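Local coordinates for putative lipoprotein (Bacteroides thetaiotaomicron, PDB 4Q1Z) that is of unknown function but is a putative lipoprotein of the DUF4876 family, built from two domains, at residues 170-175 against 283-288; 307-312 against 345-350. All blocks are in the same frame, centred on the assembly; numbering follows the deposited sequence.

Contact 1: residues 170-175 against 283-288; sequences NNYAYG and ENMKTT
Y172 touches M285, a selenomethionine, with the far end of its ring. CE1 lies 3.9 Å from SE of M285, and the hydroxyl OH is 3.6 Å from the methyl CE of M285. This is a Met-aromatic contact, with the selenium in place of sulfur. SE sits 5.0 Å from the centroid of the Y172 ring, 56° off the ring normal, so it approaches obliquely. The two side chains cross at about a right angle. The M285 chain is bent at chi2 and chi3, and this brings its end nearer to the tyrosine.

The segments 172-175 and 286-287 are the two outer strands of a small antiparallel three-stranded sheet. Strand 299-303 runs between them, so only side chains meet here. K301 of that middle strand touches Y172, Y174 and T287.

Y174 follows two residues later. Its CE2 is 3.7 Å from CG2 of T287, again obliquely. CG of Y174 is anti to its carbonyl carbon (chi1 -64°), and the ring end leans toward T287. The ring stacks with W164, and its OH is hydrogen-bonded to OD2 of D168. OG1 of T287 donates to O of T288 at 2.8 Å, on a lone pair in the carbonyl plane. A glycine at T287 would probably leave CE2 and CD2 of the Y174 ring without their methyl neighbour and the T288 carbonyl without this donor.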
ATOM      1  N   ASN A 170      10.925   4.010  21.310  1.00 67.96           N
ATOM      2  CA  ASN A 170      11.021   3.943  19.863  1.00 66.49           C
ATOM      3  C   ASN A 170       9.700   3.384  19.326  1.00 65.32           C
ATOM      4  O   ASN A 170       9.681   2.556  18.419  1.00 64.52           O
ATOM      5  CB  ASN A 170      12.261   3.129  19.453  1.00 73.41           C
ATOM      6  CG  ASN A 170      13.485   4.005  19.255  1.00111.63           C
ATOM      7  OD1 ASN A 170      14.149   4.420  20.214  1.00106.24           O
ATOM      8  ND2 ASN A 170      13.778   4.353  18.000  1.00107.84           N
ATOM      9  N   ASN A 171       8.589   3.880  19.891  1.00 58.47           N
ATOM     10  CA  ASN A 171       7.252   3.403  19.585  1.00 56.44           C
ATOM     11  C   ASN A 171       6.523   4.213  18.541  1.00 57.31           C
ATOM     12  O   ASN A 171       5.419   3.807  18.133  1.00 55.77           O
ATOM     13  CB  ASN A 171       6.424   3.384  20.862  1.00 54.81           C
ATOM     14  CG  ASN A 171       6.916   2.363  21.850  1.00 73.00           C
ATOM     15  OD1 ASN A 171       7.301   2.692  22.973  1.00 67.10           O
ATOM     16  ND2 ASN A 171       6.962   1.104  21.434  1.00 63.62           N
ATOM     17  N   TYR A 172       7.116   5.354  18.108  1.00 52.34           N
ATOM     18  CA  TYR A 172       6.434   6.270  17.195  1.00 50.03           C
ATOM     19  C   TYR A 172       7.278   6.854  16.068  1.00 52.81           C
ATOM     20  O   TYR A 172       8.506   6.992  16.172  1.00 54.26           O
ATOM     21  CB  TYR A 172       5.882   7.489  17.978  1.00 49.97           C
ATOM     22  CG  TYR A 172       5.091   7.184  19.227  1.00 51.46           C
ATOM     23  CD1 TYR A 172       3.722   6.951  19.169  1.00 53.48           C
ATOM     24  CD2 TYR A 172       5.693   7.213  20.482  1.00 53.02           C
ATOM     25  CE1 TYR A 172       2.981   6.692  20.323  1.00 55.55           C
ATOM     26  CE2 TYR A 172       4.969   6.931  21.641  1.00 54.93           C
ATOM     27  CZ  TYR A 172       3.607   6.691  21.560  1.00 62.15           C
ATOM     28  OH  TYR A 172       2.876   6.471  22.702  1.00 61.92           O
ATOM     29  N   ALA A 173       6.551   7.242  15.005  1.00 44.97           N
ATOM     30  CA  ALA A 173       6.913   8.064  13.869  1.00 42.88           C
ATOM     31  C   ALA A 173       6.279   9.443  14.188  1.00 48.24           C
ATOM     32  O   ALA A 173       5.322   9.507  14.967  1.00 48.15           O
ATOM     33  CB  ALA A 173       6.377   7.457  12.578  1.00 42.34           C
ATOM     34  N   TYR A 174       6.842  10.536  13.693  1.00 45.26           N
ATOM     35  CA  TYR A 174       6.346  11.862  14.066  1.00 45.06           C
ATOM     36  C   TYR A 174       5.824  12.616  12.849  1.00 45.64           C
ATOM     37  O   TYR A 174       6.588  12.949  11.951  1.00 43.67           O
ATOM     38  CB  TYR A 174       7.457  12.620  14.807  1.00 46.47           C
ATOM     39  CG  TYR A 174       7.817  11.927  16.108  1.00 47.14           C
ATOM     40  CD1 TYR A 174       8.744  10.884  16.136  1.00 49.33           C
ATOM     41  CD2 TYR A 174       7.202  12.285  17.305  1.00 47.12           C
ATOM     42  CE1 TYR A 174       9.021  10.195  17.314  1.00 50.13           C
ATOM     43  CE2 TYR A 174       7.473  11.602  18.489  1.00 48.82           C
ATOM     44  CZ  TYR A 174       8.402  10.576  18.494  1.00 56.51           C
ATOM     45  OH  TYR A 174       8.706   9.939  19.671  1.00 56.98           O
ATOM     46  N   GLY A 175       4.503  12.793  12.815  1.00 41.96           N
ATOM     47  CA  GLY A 175       3.784  13.398  11.697  1.00 41.03           C
ATOM     48  C   GLY A 175       3.715  14.907  11.716  1.00 46.23           C
ATOM     49  O   GLY A 175       3.450  15.518  12.764  1.00 45.77           O
ATOM     50  N   GLU A 283      -2.406  15.296  24.864  1.00 51.81           N
ATOM     51  CA  GLU A 283      -1.074  15.916  24.958  1.00 50.57           C
ATOM     52  C   GLU A 283       0.013  14.843  24.918  1.00 53.52           C
ATOM     53  O   GLU A 283       1.132  15.117  24.491  1.00 53.73           O
ATOM     54  CB  GLU A 283      -0.956  16.803  26.221  1.00 53.41           C
ATOM     55  CG  GLU A 283      -1.466  18.235  26.051  1.00 61.21           C
ATOM     56  CD  GLU A 283      -1.448  19.138  27.279  1.00 88.66           C
ATOM     57  OE1 GLU A 283      -0.413  19.184  27.986  1.00 98.88           O
ATOM     58  OE2 GLU A 283      -2.469  19.819  27.528  1.00 83.52           O
ATOM     59  N   ASN A 284      -0.332  13.599  25.287  1.00 49.71           N
ATOM     60  CA  ASN A 284       0.597  12.470  25.230  1.00 48.12           C
ATOM     61  C   ASN A 284       0.859  12.042  23.786  1.00 52.63           C
ATOM     62  O   ASN A 284       1.851  11.350  23.538  1.00 54.62           O
ATOM     63  CB  ASN A 284       0.047  11.296  26.037  1.00 45.20           C
ATOM     64  CG  ASN A 284      -0.094  11.598  27.509  1.00 63.93           C
ATOM     65  OD1 ASN A 284       0.868  11.948  28.194  1.00 59.94           O
ATOM     66  ND2 ASN A 284      -1.301  11.457  28.034  1.00 53.86           N
HETATM   67  N   MSE A 285      -0.051  12.413  22.833  1.00 46.74           N
HETATM   68  CA  MSE A 285       0.024  12.068  21.408  1.00 42.51           C
HETATM   69  C   MSE A 285       0.623  13.200  20.554  1.00 48.79           C
HETATM   70  O   MSE A 285       0.629  13.104  19.322  1.00 49.07           O
HETATM   71  CB  MSE A 285      -1.348  11.647  20.860  1.00 42.72           C
HETATM   72  CG  MSE A 285      -1.684  10.159  21.115  1.00 47.91           C
HETATM   73 SE   MSE A 285      -0.185   8.850  20.990  0.75 50.19          SE
HETATM   74  CE  MSE A 285      -0.207   8.293  22.719  1.00 47.84           C
ATOM     75  N   LYS A 286       1.142  14.254  21.191  1.00 46.10           N
ATOM     76  CA  LYS A 286       1.761  15.327  20.427  1.00 45.80           C
ATOM     77  C   LYS A 286       2.996  15.866  21.142  1.00 52.74           C
ATOM     78  O   LYS A 286       3.046  15.843  22.372  1.00 55.00           O
ATOM     79  CB  LYS A 286       0.778  16.447  20.089  1.00 47.05           C
ATOM     80  CG  LYS A 286       0.134  17.132  21.291  1.00 51.31           C
ATOM     81  CD  LYS A 286      -0.298  18.481  20.870  1.00 48.47           C
ATOM     82  CE  LYS A 286      -1.624  18.834  21.409  1.00 49.04           C
ATOM     83  NZ  LYS A 286      -2.028  20.177  20.909  1.00 61.76           N
ATOM     84  N   THR A 287       4.003  16.322  20.368  1.00 48.94           N
ATOM     85  CA  THR A 287       5.249  16.853  20.933  1.00 49.51           C
ATOM     86  C   THR A 287       5.964  17.856  20.001  1.00 53.31           C
ATOM     87  O   THR A 287       5.810  17.837  18.766  1.00 52.09           O
ATOM     88  CB  THR A 287       6.222  15.681  21.271  1.00 59.38           C
ATOM     89  OG1 THR A 287       7.420  16.203  21.852  1.00 59.64           O
ATOM     90  CG2 THR A 287       6.579  14.809  20.046  1.00 57.15           C
ATOM     91  N   THR A 288       6.800  18.688  20.609  1.00 50.34           N
ATOM     92  CA  THR A 288       7.687  19.569  19.864  1.00 50.07           C
ATOM     93  C   THR A 288       9.020  18.783  19.676  1.00 55.35           C
ATOM     94  O   THR A 288       9.210  17.695  20.249  1.00 54.26           O
ATOM     95  CB  THR A 288       7.871  20.944  20.581  1.00 53.02           C
ATOM     96  OG1 THR A 288       8.507  20.763  21.838  1.00 57.82           O
ATOM     97  CG2 THR A 288       6.574  21.680  20.811  1.00 47.22           C
TER

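Contact 2: residues 307-312 against 345-350; sequences VLDAVE and IARKLS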
ATOM      1  N   VAL A 307       0.830   1.391  11.686  1.00 47.95           N
ATOM      2  CA  VAL A 307       1.248   1.634  10.322  1.00 47.59           C
ATOM      3  C   VAL A 307       1.036   0.388   9.403  1.00 53.31           C
ATOM      4  O   VAL A 307       1.531  -0.699   9.670  1.00 54.00           O
ATOM      5  CB  VAL A 307       2.696   2.206  10.260  1.00 49.70           C
ATOM      6  CG1 VAL A 307       3.107   2.517   8.828  1.00 48.35           C
ATOM      7  CG2 VAL A 307       2.809   3.469  11.106  1.00 49.01           C
ATOM      8  N   LEU A 308       0.299   0.613   8.297  1.00 49.89           N
ATOM      9  CA  LEU A 308      -0.035  -0.335   7.232  1.00 48.24           C
ATOM     10  C   LEU A 308       1.066  -0.323   6.151  1.00 52.15           C
ATOM     11  O   LEU A 308       1.448  -1.398   5.663  1.00 52.85           O
ATOM     12  CB  LEU A 308      -1.407   0.031   6.633  1.00 47.34           C
ATOM     13  CG  LEU A 308      -2.631  -0.251   7.499  1.00 50.48           C
ATOM     14  CD1 LEU A 308      -3.871   0.294   6.871  1.00 49.07           C
ATOM     15  CD2 LEU A 308      -2.814  -1.731   7.727  1.00 54.16           C
ATOM     16  N   ASP A 309       1.583   0.896   5.786  1.00 46.11           N
ATOM     17  CA  ASP A 309       2.705   1.052   4.855  1.00 45.02           C
ATOM     18  C   ASP A 309       3.423   2.387   5.085  1.00 48.31           C
ATOM     19  O   ASP A 309       2.783   3.383   5.411  1.00 49.54           O
ATOM     20  CB  ASP A 309       2.283   0.902   3.365  1.00 46.37           C
ATOM     21  CG  ASP A 309       3.423   0.647   2.346  1.00 49.19           C
ATOM     22  OD1 ASP A 309       4.469   0.089   2.734  1.00 47.47           O
ATOM     23  OD2 ASP A 309       3.220   0.914   1.152  1.00 54.16           O
ATOM     24  N   ALA A 310       4.747   2.396   4.873  1.00 43.41           N
ATOM     25  CA  ALA A 310       5.628   3.558   4.978  1.00 42.10           C
ATOM     26  C   ALA A 310       6.621   3.591   3.831  1.00 43.74           C
ATOM     27  O   ALA A 310       7.150   2.555   3.450  1.00 42.38           O
ATOM     28  CB  ALA A 310       6.367   3.532   6.298  1.00 43.12           C
ATOM     29  N   VAL A 311       6.839   4.774   3.240  1.00 41.55           N
ATOM     30  CA  VAL A 311       7.783   4.986   2.127  1.00 40.97           C
ATOM     31  C   VAL A 311       8.680   6.186   2.444  1.00 45.15           C
ATOM     32  O   VAL A 311       8.195   7.320   2.565  1.00 46.38           O
ATOM     33  CB  VAL A 311       7.086   5.156   0.740  1.00 43.84           C
ATOM     34  CG1 VAL A 311       8.114   5.313  -0.392  1.00 42.67           C
ATOM     35  CG2 VAL A 311       6.151   3.990   0.455  1.00 43.61           C
ATOM     36  N   GLU A 312       9.993   5.938   2.527  1.00 40.95           N
ATOM     37  CA  GLU A 312      10.986   6.990   2.780  1.00 39.34           C
ATOM     38  C   GLU A 312      11.561   7.504   1.477  1.00 43.65           C
ATOM     39  O   GLU A 312      12.491   6.898   0.950  1.00 42.00           O
ATOM     40  CB  GLU A 312      12.123   6.474   3.693  1.00 39.99           C
ATOM     41  CG  GLU A 312      13.185   7.505   4.038  1.00 43.17           C
ATOM     42  CD  GLU A 312      13.121   8.021   5.459  1.00 60.68           C
ATOM     43  OE1 GLU A 312      13.205   7.183   6.385  1.00 48.56           O
ATOM     44  OE2 GLU A 312      13.022   9.258   5.652  1.00 46.79           O
ATOM     45  N   ILE A 345       8.126   7.259  -8.546  1.00 47.63           N
ATOM     46  CA  ILE A 345       8.541   5.968  -8.012  1.00 45.94           C
ATOM     47  C   ILE A 345       7.344   4.996  -8.130  1.00 49.77           C
ATOM     48  O   ILE A 345       6.184   5.388  -7.984  1.00 48.96           O
ATOM     49  CB  ILE A 345       9.100   6.096  -6.547  1.00 47.22           C
ATOM     50  CG1 ILE A 345       8.066   6.722  -5.575  1.00 45.32           C
ATOM     51  CG2 ILE A 345      10.470   6.851  -6.509  1.00 46.67           C
ATOM     52  CD1 ILE A 345       8.263   6.465  -4.138  1.00 43.31           C
ATOM     53  N   ALA A 346       7.631   3.747  -8.450  1.00 46.78           N
ATOM     54  CA  ALA A 346       6.598   2.744  -8.620  1.00 46.51           C
ATOM     55  C   ALA A 346       7.014   1.444  -7.916  1.00 50.74           C
ATOM     56  O   ALA A 346       8.141   0.997  -8.081  1.00 51.05           O
ATOM     57  CB  ALA A 346       6.344   2.514 -10.113  1.00 47.95           C
ATOM     58  N   ARG A 347       6.124   0.858  -7.112  1.00 47.99           N
ATOM     59  CA  ARG A 347       6.405  -0.395  -6.395  1.00 47.94           C
ATOM     60  C   ARG A 347       6.555  -1.544  -7.389  1.00 55.27           C
ATOM     61  O   ARG A 347       5.796  -1.627  -8.363  1.00 57.36           O
ATOM     62  CB  ARG A 347       5.292  -0.685  -5.390  1.00 45.18           C
ATOM     63  CG  ARG A 347       5.622  -1.689  -4.322  1.00 43.65           C
ATOM     64  CD  ARG A 347       4.869  -1.383  -3.031  1.00 43.92           C
ATOM     65  NE  ARG A 347       5.758  -1.692  -1.920  1.00 50.89           N
ATOM     66  CZ  ARG A 347       5.911  -0.970  -0.829  1.00 60.98           C
ATOM     67  NH1 ARG A 347       5.148   0.086  -0.615  1.00 51.36           N
ATOM     68  NH2 ARG A 347       6.816  -1.307   0.069  1.00 64.55           N
ATOM     69  N   LYS A 348       7.578  -2.395  -7.160  1.00 51.26           N
ATOM     70  CA  LYS A 348       7.895  -3.565  -7.981  1.00 49.94           C
ATOM     71  C   LYS A 348       6.898  -4.656  -7.732  1.00 52.64           C
ATOM     72  O   LYS A 348       6.413  -4.800  -6.614  1.00 49.34           O
ATOM     73  CB  LYS A 348       9.311  -4.104  -7.668  1.00 50.72           C
ATOM     74  CG  LYS A 348      10.458  -3.229  -8.147  1.00 46.45           C
ATOM     75  CD  LYS A 348      11.780  -3.812  -7.647  1.00 48.22           C
ATOM     76  CE  LYS A 348      12.926  -2.842  -7.783  1.00 63.33           C
ATOM     77  NZ  LYS A 348      14.125  -3.342  -7.071  1.00 80.75           N
ATOM     78  N   LEU A 349       6.627  -5.452  -8.767  1.00 52.31           N
ATOM     79  CA  LEU A 349       5.751  -6.611  -8.711  1.00 52.79           C
ATOM     80  C   LEU A 349       6.471  -7.763  -8.045  1.00 59.69           C
ATOM     81  O   LEU A 349       7.683  -7.908  -8.221  1.00 60.05           O
ATOM     82  CB  LEU A 349       5.345  -7.018 -10.135  1.00 53.64           C
ATOM     83  CG  LEU A 349       4.384  -6.098 -10.861  1.00 58.25           C
ATOM     84  CD1 LEU A 349       4.449  -6.327 -12.352  1.00 59.56           C
ATOM     85  CD2 LEU A 349       2.996  -6.321 -10.405  1.00 59.66           C
ATOM     86  N   SER A 350       5.733  -8.612  -7.312  1.00 58.02           N
ATOM     87  CA  SER A 350       6.302  -9.811  -6.699  1.00 58.43           C
ATOM     88  C   SER A 350       6.524 -10.820  -7.818  1.00 66.34           C
ATOM     89  O   SER A 350       5.565 -11.234  -8.472  1.00 68.16           O
ATOM     90  CB  SER A 350       5.398 -10.360  -5.595  1.00 60.55           C
ATOM     91  OG  SER A 350       5.718  -9.804  -4.328  1.00 70.06           O
TER
HETATM   92  O   HOH W   1       7.614  -0.083   3.216  1.00 50.24           O
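Two strands of one large mixed sheet face each other across its buried interior here. Strand 307-312 is at one end of the strand order, and 344-347 is next to last at the other. The axes of the short segments 309-312 and 345-347 come no closer than 11.0 Å, at 145° between their directions, so side chains bridge the gap. A classic beta bulge at L308 and D309, opposite I268, marks the corner where the first strand turns.

D309 and R347 reach out from opposite directions and form a salt bridge, with OD2 of D309 2.7 Å from NH1 of R347. The carboxylate and guanidinium planes are 46° apart, and OD2 lies oblique to the guanidinium. With CG anti to the backbone N (chi1 -163°), the D309 carboxylate extends toward R347. A water sits in plane at the guanidinium edge. It accepts a weak bond from NH2 of R347 and is hydrogen-bonded to O of A310 at 2.7 Å.

Beside the charges, CG1 of V311 meets CD1 of I345 tip to tip at 3.9 Å. CG2 of V311 lies 4.2 Å from NH1 of R347. F378 of strand 378-382 touches V311, I345 and R347.

R347 also bridges D370 and D377. The backbone O and N of F110 hydrogen-bond to NH1 of R347 and OD2 of D309, respectively. The three acids probably balance the buried arginine's charge, which would favour their ionised form.

How the contacts relate
Both segments of contact 1 come earlier in the chain than either segment of contact 2. The centres of the two contacts are about 23 Å apart. The nearest atoms are about 6 Å apart, and the contacts do not touch. Contact 1 belongs to the small three-stranded sheet, its centre about 23 Å from the centre of the chain. The centre of contact 2 is only about 6 Å from that point, and this contact joins strands of the large mixed sheet. The middle strand of the small sheet, 299-303, is followed in the chain by strand 307-312 of contact 2, which links the two sheets directly. The seven-stranded sheet formed by residues 11-105 contributes to neither contact, so both lie in the later part of this two-domain protein.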